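Long-range contacts in Crov588 (Cafeteriavirus, PDB 6NYR), which is of unknown function but folds into a ring-shaped leucine-rich-repeat solenoid built largely from FNIP repeats: residues D68-T73 and S88-Q93; Q154-N159 and E180-N185; N357-S362 and N379-S384; N549-E554 and F570-T575. One frame throughout, in Å; residues are numbered along the deposited sequence.

Contact 1 of 4, residues D68-T73 and S88-Q93; sequences DVNFLT and SLEELQ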
loop_
_atom_site.group_PDB
_atom_site.type_symbol
_atom_site.label_atom_id
_atom_site.label_comp_id
_atom_site.label_asym_id
_atom_site.label_seq_id
_atom_site.Cartn_x
_atom_site.Cartn_y
_atom_site.Cartn_z
ATOM N N ASP A 68 29.890 12.535 -19.361
ATOM C CA ASP A 68 30.313 11.606 -20.402
ATOM C C ASP A 68 30.732 10.291 -19.759
ATOM O O ASP A 68 31.454 10.276 -18.759
ATOM C CB ASP A 68 31.456 12.194 -21.225
ATOM C CG ASP A 68 31.018 13.386 -22.052
ATOM O OD1 ASP A 68 30.405 14.315 -21.482
ATOM O OD2 ASP A 68 31.282 13.392 -23.275
ATOM N N VAL A 69 30.249 9.187 -20.319
ATOM C CA VAL A 69 30.449 7.854 -19.764
ATOM C C VAL A 69 30.924 6.957 -20.898
ATOM O O VAL A 69 30.143 6.626 -21.798
ATOM C CB VAL A 69 29.168 7.301 -19.128
ATOM C CG1 VAL A 69 29.394 5.902 -18.589
ATOM C CG2 VAL A 69 28.676 8.231 -18.018
ATOM N N ASN A 70 32.199 6.571 -20.865
ATOM C CA ASN A 70 32.769 5.781 -21.943
ATOM C C ASN A 70 33.541 4.547 -21.498
ATOM O O ASN A 70 34.047 3.817 -22.359
ATOM C CB ASN A 70 33.695 6.658 -22.805
ATOM C CG ASN A 70 32.930 7.604 -23.704
ATOM O OD1 ASN A 70 32.579 7.255 -24.831
ATOM N ND2 ASN A 70 32.660 8.806 -23.207
ATOM N N PHE A 71 33.658 4.289 -20.196
ATOM C CA PHE A 71 34.458 3.174 -19.710
ATOM C C PHE A 71 33.720 2.407 -18.616
ATOM O O PHE A 71 34.199 2.239 -17.496
ATOM C CB PHE A 71 35.820 3.670 -19.220
ATOM C CG PHE A 71 36.721 4.132 -20.324
ATOM C CD1 PHE A 71 37.278 3.213 -21.197
ATOM C CD2 PHE A 71 37.004 5.474 -20.504
ATOM C CE1 PHE A 71 38.101 3.619 -22.223
ATOM C CE2 PHE A 71 37.830 5.890 -21.532
ATOM C CZ PHE A 71 38.380 4.959 -22.393
ATOM N N LEU A 72 32.532 1.909 -18.948
ATOM C CA LEU A 72 31.831 1.048 -18.013
ATOM C C LEU A 72 32.546 -0.295 -17.892
ATOM O O LEU A 72 33.189 -0.772 -18.834
ATOM C CB LEU A 72 30.393 0.790 -18.465
ATOM C CG LEU A 72 29.326 1.864 -18.279
ATOM C CD1 LEU A 72 29.390 2.527 -16.936
ATOM C CD2 LEU A 72 29.483 2.867 -19.421
ATOM N N THR A 73 32.412 -0.913 -16.722
ATOM C CA THR A 73 32.960 -2.243 -16.499
ATOM C C THR A 73 32.446 -3.203 -17.566
ATOM O O THR A 73 31.295 -3.113 -18.007
ATOM C CB THR A 73 32.571 -2.732 -15.100
ATOM O OG1 THR A 73 33.084 -1.821 -14.118
ATOM C CG2 THR A 73 33.124 -4.121 -14.835
ATOM N N SER A 88 26.227 10.780 -26.810
ATOM C CA SER A 88 26.752 10.778 -28.168
ATOM C C SER A 88 26.739 9.340 -28.684
ATOM O O SER A 88 26.708 8.383 -27.904
ATOM C CB SER A 88 28.170 11.342 -28.224
ATOM O OG SER A 88 29.122 10.357 -27.882
ATOM N N LEU A 89 26.740 9.189 -30.010
ATOM C CA LEU A 89 26.773 7.845 -30.577
ATOM C C LEU A 89 28.067 7.122 -30.232
ATOM O O LEU A 89 28.052 5.897 -30.062
ATOM C CB LEU A 89 26.569 7.908 -32.089
ATOM C CG LEU A 89 25.300 8.654 -32.521
ATOM C CD1 LEU A 89 25.266 8.860 -34.023
ATOM C CD2 LEU A 89 24.065 7.908 -32.040
ATOM N N GLU A 90 29.183 7.848 -30.149
ATOM C CA GLU A 90 30.410 7.272 -29.617
ATOM C C GLU A 90 30.172 6.634 -28.254
ATOM O O GLU A 90 30.561 5.485 -28.018
ATOM C CB GLU A 90 31.497 8.347 -29.520
ATOM C CG GLU A 90 32.761 7.871 -28.812
ATOM C CD GLU A 90 33.998 8.653 -29.208
ATOM O OE1 GLU A 90 34.309 8.702 -30.417
ATOM O OE2 GLU A 90 34.667 9.210 -28.312
ATOM N N GLU A 91 29.543 7.372 -27.336
ATOM C CA GLU A 91 29.251 6.824 -26.015
ATOM C C GLU A 91 28.526 5.485 -26.118
ATOM O O GLU A 91 28.873 4.520 -25.427
ATOM C CB GLU A 91 28.426 7.823 -25.197
ATOM C CG GLU A 91 27.907 7.246 -23.890
ATOM C CD GLU A 91 27.605 8.306 -22.850
ATOM O OE1 GLU A 91 28.110 9.443 -22.975
ATOM O OE2 GLU A 91 26.865 7.997 -21.893
ATOM N N LEU A 92 27.498 5.413 -26.968
ATOM C CA LEU A 92 26.726 4.181 -27.083
ATOM C C LEU A 92 27.574 3.061 -27.671
ATOM O O LEU A 92 27.456 1.898 -27.267
ATOM C CB LEU A 92 25.485 4.418 -27.940
ATOM C CG LEU A 92 24.543 5.521 -27.457
ATOM C CD1 LEU A 92 23.305 5.578 -28.345
ATOM C CD2 LEU A 92 24.177 5.322 -25.994
ATOM N N GLN A 93 28.429 3.399 -28.636
ATOM C CA GLN A 93 29.336 2.427 -29.229
ATOM C C GLN A 93 30.360 1.933 -28.217
ATOM O O GLN A 93 30.883 0.820 -28.356
ATOM C CB GLN A 93 30.026 3.086 -30.422
ATOM C CG GLN A 93 30.439 2.185 -31.548
ATOM C CD GLN A 93 30.625 2.974 -32.838
ATOM O OE1 GLN A 93 30.219 4.135 -32.932
ATOM N NE2 GLN A 93 31.237 2.348 -33.834
#
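Glu91 reaches Val69 because its CG stands anti to the backbone N (chi1 171°) and the rest of the chain runs out extended. The carboxylate is thereby laid against the Val69 backbone. Val69 N points at Glu91 OE1 in a long, weak hydrogen bond of 3.4 Å, although it is nearly straight at 170°. Glu91 OE2 lies against the same residue, 3.7 Å from Val69 CB. The shaft of the side chain packs there too, with Glu91 CG 3.1 Å from Val69 O.

Asn70 makes the second touch. Its chi1 of -75° puts CG anti to its carbonyl carbon, and Asn70 OD1 comes to 3.6 Å from Glu91 CA. That oxygen is also hydrogen-bonded to Asn94 ND2, just beyond the helix. Glu90 CG adds a looser approach to the same oxygen.

Ser88 is the N-cap of helix 89-93. Its OG accepts from Glu91 N at 3.1 Å, a capping bond to the residue whose side chain reaches Val69. The loop and the helix lie either side of strand 78-80 in the leucine-rich-repeat solenoid. The contact thus joins consecutive turns near the N-terminal end of the ring.

Lys85 forms a salt bridge to Glu91 OE2, and His87 ND1 adds a weak bond. The lysine probably favours the ionised carboxylate, even with Asp68 OD2 5.1 Å from Glu91 OE1.

Contact 2 of 4, residues Q154-N159 and E180-N185; sequences QKIVEN and ENVLPN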
loop_
_atom_site.group_PDB
_atom_site.type_symbol
_atom_site.label_atom_id
_atom_site.label_comp_id
_atom_site.label_asym_id
_atom_site.label_seq_id
_atom_site.Cartn_x
_atom_site.Cartn_y
_atom_site.Cartn_z
ATOM N N GLN A 154 7.743 7.750 -35.001
ATOM C CA GLN A 154 8.321 7.474 -36.308
ATOM C C GLN A 154 7.789 6.145 -36.827
ATOM O O GLN A 154 7.411 5.262 -36.050
ATOM C CB GLN A 154 9.856 7.432 -36.251
ATOM C CG GLN A 154 10.495 8.748 -35.838
ATOM C CD GLN A 154 10.144 9.884 -36.777
ATOM O OE1 GLN A 154 10.040 9.698 -37.991
ATOM N NE2 GLN A 154 9.939 11.066 -36.217
ATOM N N LYS A 155 7.760 6.007 -38.150
ATOM C CA LYS A 155 7.228 4.793 -38.750
ATOM C C LYS A 155 8.089 3.589 -38.378
ATOM O O LYS A 155 9.307 3.690 -38.214
ATOM C CB LYS A 155 7.156 4.936 -40.273
ATOM C CG LYS A 155 6.060 5.874 -40.773
ATOM C CD LYS A 155 6.353 6.396 -42.181
ATOM C CE LYS A 155 5.236 7.311 -42.670
ATOM N NZ LYS A 155 5.584 8.009 -43.939
ATOM N N ILE A 156 7.431 2.442 -38.230
ATOM C CA ILE A 156 8.084 1.148 -38.047
ATOM C C ILE A 156 7.648 0.263 -39.206
ATOM O O ILE A 156 6.453 -0.028 -39.357
ATOM C CB ILE A 156 7.741 0.504 -36.695
ATOM C CG1 ILE A 156 8.249 1.381 -35.549
ATOM C CG2 ILE A 156 8.359 -0.881 -36.571
ATOM C CD1 ILE A 156 7.205 2.220 -34.898
ATOM N N VAL A 157 8.612 -0.158 -40.023
ATOM C CA VAL A 157 8.319 -0.975 -41.194
ATOM C C VAL A 157 8.830 -2.397 -41.006
ATOM O O VAL A 157 9.313 -2.762 -39.928
ATOM C CB VAL A 157 8.923 -0.334 -42.461
ATOM C CG1 VAL A 157 8.334 1.054 -42.684
ATOM C CG2 VAL A 157 10.447 -0.265 -42.358
ATOM N N GLU A 158 8.705 -3.210 -42.054
ATOM C CA GLU A 158 9.014 -4.630 -41.969
ATOM C C GLU A 158 10.489 -4.862 -41.661
ATOM O O GLU A 158 11.369 -4.156 -42.158
ATOM C CB GLU A 158 8.637 -5.299 -43.297
ATOM C CG GLU A 158 8.311 -6.776 -43.224
ATOM C CD GLU A 158 7.906 -7.344 -44.581
ATOM O OE1 GLU A 158 7.892 -6.578 -45.568
ATOM O OE2 GLU A 158 7.608 -8.554 -44.660
ATOM N N ASN A 159 10.744 -5.869 -40.830
ATOM C CA ASN A 159 12.078 -6.374 -40.515
ATOM C C ASN A 159 12.944 -5.382 -39.741
ATOM O O ASN A 159 14.171 -5.528 -39.713
ATOM C CB ASN A 159 12.842 -6.818 -41.776
ATOM C CG ASN A 159 12.083 -7.842 -42.594
ATOM O OD1 ASN A 159 11.419 -8.726 -42.046
ATOM N ND2 ASN A 159 12.186 -7.737 -43.917
ATOM N N GLU A 180 1.126 -5.245 -42.346
ATOM C CA GLU A 180 1.351 -6.685 -42.334
ATOM C C GLU A 180 2.830 -7.014 -42.186
ATOM O O GLU A 180 3.694 -6.378 -42.797
ATOM C CB GLU A 180 0.786 -7.262 -43.639
ATOM C CG GLU A 180 0.344 -8.703 -43.628
ATOM C CD GLU A 180 -0.613 -9.003 -44.787
ATOM O OE1 GLU A 180 -1.159 -8.046 -45.376
ATOM O OE2 GLU A 180 -0.814 -10.192 -45.108
ATOM N N ASN A 181 3.111 -8.012 -41.347
ATOM C CA ASN A 181 4.448 -8.561 -41.148
ATOM C C ASN A 181 5.411 -7.572 -40.499
ATOM O O ASN A 181 6.632 -7.709 -40.646
ATOM C CB ASN A 181 5.046 -9.067 -42.467
ATOM C CG ASN A 181 4.156 -10.078 -43.161
ATOM O OD1 ASN A 181 3.461 -9.744 -44.118
ATOM N ND2 ASN A 181 4.165 -11.317 -42.678
ATOM N N VAL A 182 4.894 -6.573 -39.791
ATOM C CA VAL A 182 5.742 -5.650 -39.046
ATOM C C VAL A 182 5.997 -6.159 -37.634
ATOM O O VAL A 182 7.125 -6.098 -37.142
ATOM C CB VAL A 182 5.096 -4.250 -39.021
ATOM C CG1 VAL A 182 5.867 -3.322 -38.092
ATOM C CG2 VAL A 182 5.020 -3.668 -40.427
ATOM N N LEU A 183 4.961 -6.662 -36.978
ATOM C CA LEU A 183 5.076 -7.196 -35.627
ATOM C C LEU A 183 5.649 -8.606 -35.676
ATOM O O LEU A 183 5.151 -9.446 -36.435
ATOM C CB LEU A 183 3.707 -7.205 -34.958
ATOM C CG LEU A 183 3.036 -5.839 -34.790
ATOM C CD1 LEU A 183 1.621 -6.018 -34.250
ATOM C CD2 LEU A 183 3.844 -4.936 -33.879
ATOM N N PRO A 184 6.687 -8.903 -34.892
ATOM C CA PRO A 184 7.298 -10.234 -34.975
ATOM C C PRO A 184 6.345 -11.348 -34.559
ATOM O O PRO A 184 5.425 -11.154 -33.760
ATOM C CB PRO A 184 8.512 -10.140 -34.041
ATOM C CG PRO A 184 8.331 -8.888 -33.238
ATOM C CD PRO A 184 7.469 -7.970 -34.055
ATOM N N ASN A 185 6.590 -12.533 -35.125
ATOM C CA ASN A 185 5.803 -13.723 -34.840
ATOM C C ASN A 185 5.982 -14.219 -33.415
ATOM O O ASN A 185 5.239 -15.109 -32.987
ATOM C CB ASN A 185 6.220 -14.835 -35.807
ATOM C CG ASN A 185 5.689 -14.630 -37.211
ATOM O OD1 ASN A 185 4.499 -14.393 -37.410
ATOM N ND2 ASN A 185 6.578 -14.708 -38.196
HETATM O O HOH W 1 9.141 -4.862 -37.705
#
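Val182 and Ile156 form the apolar part of this contact. Val182 CG1 meets Ile156 CG2 at 3.8 Å, and the two side chains cross at about a right angle. The same Val182 methyl lies 3.6 Å from Ile156 O. Val182 CG2 lies farther along, 4.1 Å from Glu158 N and just as far from Ile156 O. One valine thus packs on the backbone from Ile156 to Glu158.

Glu158 and Asn181 make the outer part. They lie side by side and point the same way, their carboxylate and amide planes 28° apart. Glu158 CG sits 3.2 Å from Asn181 O, and Glu158 OE2 is 3.4 Å from Asn181 CB. The extended Glu158 chain, with CG anti to the backbone N (chi1 -154°), carries the carboxylate past the asparagine backbone. These are packing contacts at the solvent-exposed side.

Water 1 lies between Val157 O and Val182 O. Its bond to Val157 O is 3.1 Å, but the distance to Val182 O is too short to be trusted.

Further out, Ile156 also packs on Phe170 and Phe174. Gln154 is tied to the preceding turn through Asn131 OD1 and Lys133 NZ. Asn185 O accepts from Ser208 OG of the following turn. Loops of successive turns packed on one another in this way are consistent with a leucine-rich-repeat solenoid, here one of FNIP repeats.

Contact 3 of 4, residues N357-S362 and N379-S384; sequences NVLPNS and NVLPNS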
loop_
_atom_site.group_PDB
_atom_site.type_symbol
_atom_site.label_atom_id
_atom_site.label_comp_id
_atom_site.label_asym_id
_atom_site.label_seq_id
_atom_site.Cartn_x
_atom_site.Cartn_y
_atom_site.Cartn_z
ATOM N N ASN A 357 -35.945 -14.281 -1.016
ATOM C CA ASN A 357 -35.017 -15.191 -1.672
ATOM C C ASN A 357 -34.345 -14.524 -2.859
ATOM O O ASN A 357 -34.277 -15.099 -3.951
ATOM C CB ASN A 357 -35.757 -16.458 -2.093
ATOM C CG ASN A 357 -36.353 -17.202 -0.909
ATOM O OD1 ASN A 357 -37.560 -17.152 -0.672
ATOM N ND2 ASN A 357 -35.502 -17.883 -0.148
ATOM N N VAL A 358 -33.843 -13.313 -2.646
ATOM C CA VAL A 358 -33.076 -12.606 -3.666
ATOM C C VAL A 358 -31.587 -12.888 -3.526
ATOM O O VAL A 358 -30.911 -13.218 -4.503
ATOM C CB VAL A 358 -33.371 -11.092 -3.579
ATOM C CG1 VAL A 358 -32.495 -10.327 -4.560
ATOM C CG2 VAL A 358 -34.842 -10.820 -3.826
ATOM N N LEU A 359 -31.061 -12.752 -2.317
ATOM C CA LEU A 359 -29.648 -12.992 -2.065
ATOM C C LEU A 359 -29.390 -14.494 -2.068
ATOM O O LEU A 359 -30.037 -15.224 -1.309
ATOM C CB LEU A 359 -29.239 -12.369 -0.739
ATOM C CG LEU A 359 -29.323 -10.838 -0.698
ATOM C CD1 LEU A 359 -29.046 -10.310 0.713
ATOM C CD2 LEU A 359 -28.376 -10.195 -1.706
ATOM N N PRO A 360 -28.467 -14.991 -2.889
ATOM C CA PRO A 360 -28.288 -16.443 -2.996
ATOM C C PRO A 360 -27.676 -17.028 -1.733
ATOM O O PRO A 360 -27.011 -16.346 -0.950
ATOM C CB PRO A 360 -27.350 -16.602 -4.196
ATOM C CG PRO A 360 -26.529 -15.341 -4.174
ATOM C CD PRO A 360 -27.461 -14.246 -3.674
ATOM N N ASN A 361 -27.912 -18.327 -1.545
ATOM C CA ASN A 361 -27.453 -19.010 -0.343
ATOM C C ASN A 361 -25.966 -19.330 -0.378
ATOM O O ASN A 361 -25.464 -19.965 0.556
ATOM C CB ASN A 361 -28.255 -20.297 -0.123
ATOM C CG ASN A 361 -29.544 -20.056 0.637
ATOM O OD1 ASN A 361 -29.565 -19.333 1.637
ATOM N ND2 ASN A 361 -30.630 -20.666 0.170
ATOM N N SER A 362 -25.253 -18.905 -1.416
ATOM C CA SER A 362 -23.805 -19.034 -1.461
ATOM C C SER A 362 -23.094 -17.762 -1.018
ATOM O O SER A 362 -21.868 -17.779 -0.866
ATOM C CB SER A 362 -23.349 -19.403 -2.880
ATOM O OG SER A 362 -23.901 -18.521 -3.848
ATOM N N ASN A 379 -35.042 -13.746 7.046
ATOM C CA ASN A 379 -34.874 -14.604 5.879
ATOM C C ASN A 379 -34.464 -13.831 4.635
ATOM O O ASN A 379 -34.671 -14.306 3.511
ATOM C CB ASN A 379 -36.158 -15.395 5.602
ATOM C CG ASN A 379 -36.499 -16.363 6.721
ATOM O OD1 ASN A 379 -37.347 -16.080 7.570
ATOM N ND2 ASN A 379 -35.828 -17.507 6.734
ATOM N N VAL A 380 -33.881 -12.649 4.813
ATOM C CA VAL A 380 -33.375 -11.863 3.695
ATOM C C VAL A 380 -31.883 -12.134 3.546
ATOM O O VAL A 380 -31.420 -12.547 2.476
ATOM C CB VAL A 380 -33.651 -10.360 3.890
ATOM C CG1 VAL A 380 -32.899 -9.552 2.843
ATOM C CG2 VAL A 380 -35.146 -10.087 3.838
ATOM N N LEU A 381 -31.123 -11.887 4.607
ATOM C CA LEU A 381 -29.697 -12.191 4.597
ATOM C C LEU A 381 -29.520 -13.706 4.626
ATOM O O LEU A 381 -30.120 -14.380 5.473
ATOM C CB LEU A 381 -29.002 -11.527 5.783
ATOM C CG LEU A 381 -29.084 -9.997 5.820
ATOM C CD1 LEU A 381 -28.546 -9.429 7.114
ATOM C CD2 LEU A 381 -28.314 -9.420 4.633
ATOM N N PRO A 382 -28.714 -14.271 3.734
ATOM C CA PRO A 382 -28.605 -15.729 3.651
ATOM C C PRO A 382 -27.760 -16.290 4.783
ATOM O O PRO A 382 -27.004 -15.581 5.452
ATOM C CB PRO A 382 -27.943 -15.970 2.291
ATOM C CG PRO A 382 -27.196 -14.699 1.992
ATOM C CD PRO A 382 -27.738 -13.584 2.868
ATOM N N ASN A 383 -27.921 -17.592 5.003
ATOM C CA ASN A 383 -27.270 -18.264 6.123
ATOM C C ASN A 383 -25.817 -18.626 5.850
ATOM O O ASN A 383 -25.177 -19.232 6.717
ATOM C CB ASN A 383 -28.056 -19.524 6.490
ATOM C CG ASN A 383 -29.258 -19.221 7.351
ATOM O OD1 ASN A 383 -30.398 -19.478 6.963
ATOM N ND2 ASN A 383 -29.011 -18.672 8.532
ATOM N N SER A 384 -25.283 -18.274 4.684
ATOM C CA SER A 384 -23.870 -18.435 4.385
ATOM C C SER A 384 -23.050 -17.179 4.653
ATOM O O SER A 384 -21.820 -17.233 4.573
ATOM C CB SER A 384 -23.699 -18.832 2.915
ATOM O OG SER A 384 -24.507 -18.009 2.086
#
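Leu359 and Pro382 interlock where two copies of the sequence NVLPNS lie alongside each other. They belong to neighbouring turns of the leucine-rich-repeat solenoid. The touching parts run nearly parallel, 11° apart.

The Pro382 ring is one bump. It enters a hollow walled by Leu359 CB, Pro360 O and Asn361 OD1. Pro382 CD meets Leu359 CB at 4.1 Å, and Pro382 CG lies 3.4 Å from Pro360 O. On the outer side Asn361 slides past the ring in the opposite direction, bringing Asn361 OD1 to 3.8 Å from Pro382 CB.

Leu359 is the larger bump, from the other turn. With CG anti to the carbonyl carbon (chi1 -65°), Leu359 CD1 packs onto Val380 O at 3.7 Å. Leu359 CD1 also touches Leu381 CD2 at 4.1 Å. The two leucines lie side by side and point the same way, and both rest on Leu366 of strand 365-367. They thus occupy equivalent places in successive turns of the interior.

A serine bridges the turns at the far end. Ser362 OG bonds to Asn339 O one turn back, and Ser406 OG bonds to Asn383 O one turn on. Between them, Ser384 OG stands between its own backbone N and carbonyl carbon (chi1 46°). This sets Ser384 OG 2.7 Å from Asn361 O, with Leu363 O as another possible acceptor.

Contact 4 of 4, residues N549-E554 and F570-T575; sequences NQKIIE and FNQKIT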
loop_
_atom_site.group_PDB
_atom_site.type_symbol
_atom_site.label_atom_id
_atom_site.label_comp_id
_atom_site.label_asym_id
_atom_site.label_seq_id
_atom_site.Cartn_x
_atom_site.Cartn_y
_atom_site.Cartn_z
ATOM N N ASN A 549 0.577 14.579 31.773
ATOM C CA ASN A 549 1.727 15.217 32.398
ATOM C C ASN A 549 1.621 15.135 33.924
ATOM O O ASN A 549 1.622 16.134 34.637
ATOM C CB ASN A 549 1.859 16.673 31.952
ATOM C CG ASN A 549 3.181 17.297 32.367
ATOM O OD1 ASN A 549 4.171 16.596 32.574
ATOM N ND2 ASN A 549 3.198 18.619 32.500
ATOM N N GLN A 550 1.520 13.916 34.442
ATOM C CA GLN A 550 1.508 13.676 35.876
ATOM C C GLN A 550 2.816 13.016 36.292
ATOM O O GLN A 550 3.444 12.295 35.510
ATOM C CB GLN A 550 0.330 12.790 36.290
ATOM C CG GLN A 550 -1.015 13.406 36.001
ATOM C CD GLN A 550 -1.180 14.769 36.637
ATOM O OE1 GLN A 550 -1.028 14.928 37.849
ATOM N NE2 GLN A 550 -1.470 15.769 35.813
ATOM N N LYS A 551 3.230 13.267 37.529
ATOM C CA LYS A 551 4.436 12.630 38.031
ATOM C C LYS A 551 4.162 11.156 38.294
ATOM O O LYS A 551 3.110 10.786 38.826
ATOM C CB LYS A 551 4.929 13.299 39.312
ATOM C CG LYS A 551 6.361 12.894 39.666
ATOM C CD LYS A 551 6.763 13.328 41.066
ATOM C CE LYS A 551 7.871 14.371 41.026
ATOM N NZ LYS A 551 7.343 15.701 40.603
ATOM N N ILE A 552 5.115 10.313 37.911
ATOM C CA ILE A 552 5.047 8.877 38.155
ATOM C C ILE A 552 6.021 8.558 39.279
ATOM O O ILE A 552 7.212 8.880 39.190
ATOM C CB ILE A 552 5.372 8.071 36.891
ATOM C CG1 ILE A 552 4.325 8.363 35.819
ATOM C CG2 ILE A 552 5.413 6.580 37.206
ATOM C CD1 ILE A 552 4.773 8.030 34.415
ATOM N N ILE A 553 5.508 7.955 40.350
ATOM C CA ILE A 553 6.344 7.592 41.486
ATOM C C ILE A 553 6.620 6.093 41.444
ATOM O O ILE A 553 6.234 5.401 40.494
ATOM C CB ILE A 553 5.684 7.988 42.817
ATOM C CG1 ILE A 553 4.520 7.052 43.145
ATOM C CG2 ILE A 553 5.195 9.428 42.750
ATOM C CD1 ILE A 553 3.689 7.502 44.337
ATOM N N GLU A 554 7.281 5.585 42.478
ATOM C CA GLU A 554 7.703 4.196 42.498
ATOM C C GLU A 554 6.516 3.242 42.546
ATOM O O GLU A 554 5.453 3.549 43.094
ATOM C CB GLU A 554 8.606 3.936 43.696
ATOM C CG GLU A 554 9.873 4.759 43.693
ATOM C CD GLU A 554 9.726 6.041 44.495
ATOM O OE1 GLU A 554 8.703 6.753 44.353
ATOM O OE2 GLU A 554 10.640 6.326 45.279
ATOM N N PHE A 570 4.371 15.480 28.352
ATOM C CA PHE A 570 4.935 14.920 29.574
ATOM C C PHE A 570 6.275 15.589 29.880
ATOM O O PHE A 570 7.185 15.582 29.042
ATOM C CB PHE A 570 5.115 13.407 29.465
ATOM C CG PHE A 570 5.817 12.810 30.654
ATOM C CD1 PHE A 570 5.122 12.516 31.817
ATOM C CD2 PHE A 570 7.180 12.569 30.619
ATOM C CE1 PHE A 570 5.771 11.982 32.917
ATOM C CE2 PHE A 570 7.834 12.033 31.717
ATOM C CZ PHE A 570 7.126 11.739 32.867
ATOM N N ASN A 571 6.400 16.169 31.070
ATOM C CA ASN A 571 7.630 16.850 31.461
ATOM C C ASN A 571 7.788 16.822 32.981
ATOM O O ASN A 571 7.835 17.847 33.658
ATOM C CB ASN A 571 7.621 18.280 30.925
ATOM C CG ASN A 571 8.953 18.977 31.095
ATOM O OD1 ASN A 571 10.004 18.333 31.120
ATOM N ND2 ASN A 571 8.920 20.299 31.222
ATOM N N GLN A 572 7.888 15.619 33.541
ATOM C CA GLN A 572 8.042 15.437 34.975
ATOM C C GLN A 572 9.358 14.745 35.299
ATOM O O GLN A 572 9.876 13.952 34.507
ATOM C CB GLN A 572 6.889 14.610 35.567
ATOM C CG GLN A 572 5.522 15.249 35.429
ATOM C CD GLN A 572 5.413 16.557 36.189
ATOM O OE1 GLN A 572 5.921 16.688 37.305
ATOM N NE2 GLN A 572 4.744 17.532 35.586
ATOM N N LYS A 573 9.884 15.049 36.483
ATOM C CA LYS A 573 11.099 14.406 36.959
ATOM C C LYS A 573 10.896 12.897 37.040
ATOM O O LYS A 573 9.825 12.414 37.422
ATOM C CB LYS A 573 11.466 14.943 38.346
ATOM C CG LYS A 573 12.164 16.297 38.361
ATOM C CD LYS A 573 11.885 17.010 39.691
ATOM C CE LYS A 573 13.039 17.882 40.155
ATOM N NZ LYS A 573 13.358 18.952 39.167
ATOM N N ILE A 574 11.927 12.149 36.659
ATOM C CA ILE A 574 11.962 10.700 36.834
ATOM C C ILE A 574 13.163 10.384 37.716
ATOM O O ILE A 574 14.302 10.721 37.366
ATOM C CB ILE A 574 12.040 9.954 35.494
ATOM C CG1 ILE A 574 10.855 10.350 34.616
ATOM C CG2 ILE A 574 12.059 8.451 35.732
ATOM C CD1 ILE A 574 10.926 9.833 33.191
ATOM N N THR A 575 12.906 9.756 38.868
ATOM C CA THR A 575 13.953 9.475 39.837
ATOM C C THR A 575 14.232 7.969 39.911
ATOM O O THR A 575 13.684 7.176 39.129
ATOM C CB THR A 575 13.568 10.048 41.207
ATOM O OG1 THR A 575 14.647 9.844 42.130
ATOM C CG2 THR A 575 12.312 9.369 41.749
HETATM O O HOH W 2 9.910 10.077 39.715
#
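Gln572 lies across Asn549 and Lys551 of the neighbouring turn. Gln572 CB packs 4.0 Å from Lys551 CA. A bend at chi2 (-64°) then turns the chain back toward Asn549. Gln572 CG lies 3.4 Å from Asn549 OD1 and close to Gln550 O. Gln572 CD lies near both Asn549 OD1 and Asn549 O. At the tip, Gln572 OE1 faces Lys551 NZ at 3.7 Å, too far for a hydrogen bond. Gln572 NE2 donates to Asn549 OD1 at 3.2 Å with an N-H...O angle of 158°, and OD1 lies close to the plane of the Gln572 amide.

Asn571 N donates to Asn549 OD1 at 2.7 Å. The two donors reach this oxygen from opposite faces of its plane, and both stand well out of it. Phe570 lies alongside: Gln550 O meets its ring edge near Phe570 CE1 at 3.5 Å, while Gln572 N stands over one face. Water 2 joins Ile552 O to Lys573 O and Thr575 N.

The pattern repeats along the solenoid. Asn527 OD1 receives Asn549 N and Gln550 NE2, and Asn571 OD1 receives Asn593 N and Gln594 NE2. Two donors on one oxygen probably restrain the Asn549 amide and satisfy polar groups between turns.

The four contacts follow one another along the chain and mark separate sectors of the ring. Contacts 1 and 2 are the closest pair, with centres 29 Å apart and nearest atoms about 14 Å apart. Contacts 1 and 3 lie on opposite sides of the chain's centre, 68 Å between centres. Contacts 2 and 4 do likewise at 77 Å. None touches another. All lie between turns of the solenoid, with centres 33 to 40 Å from that of the chain. Contacts 2, 3 and 4 sample different parts of a recurring turn, whereas contact 1 includes one of the chain's few helices. No active site or ligand is known; all four are packing contacts between turns.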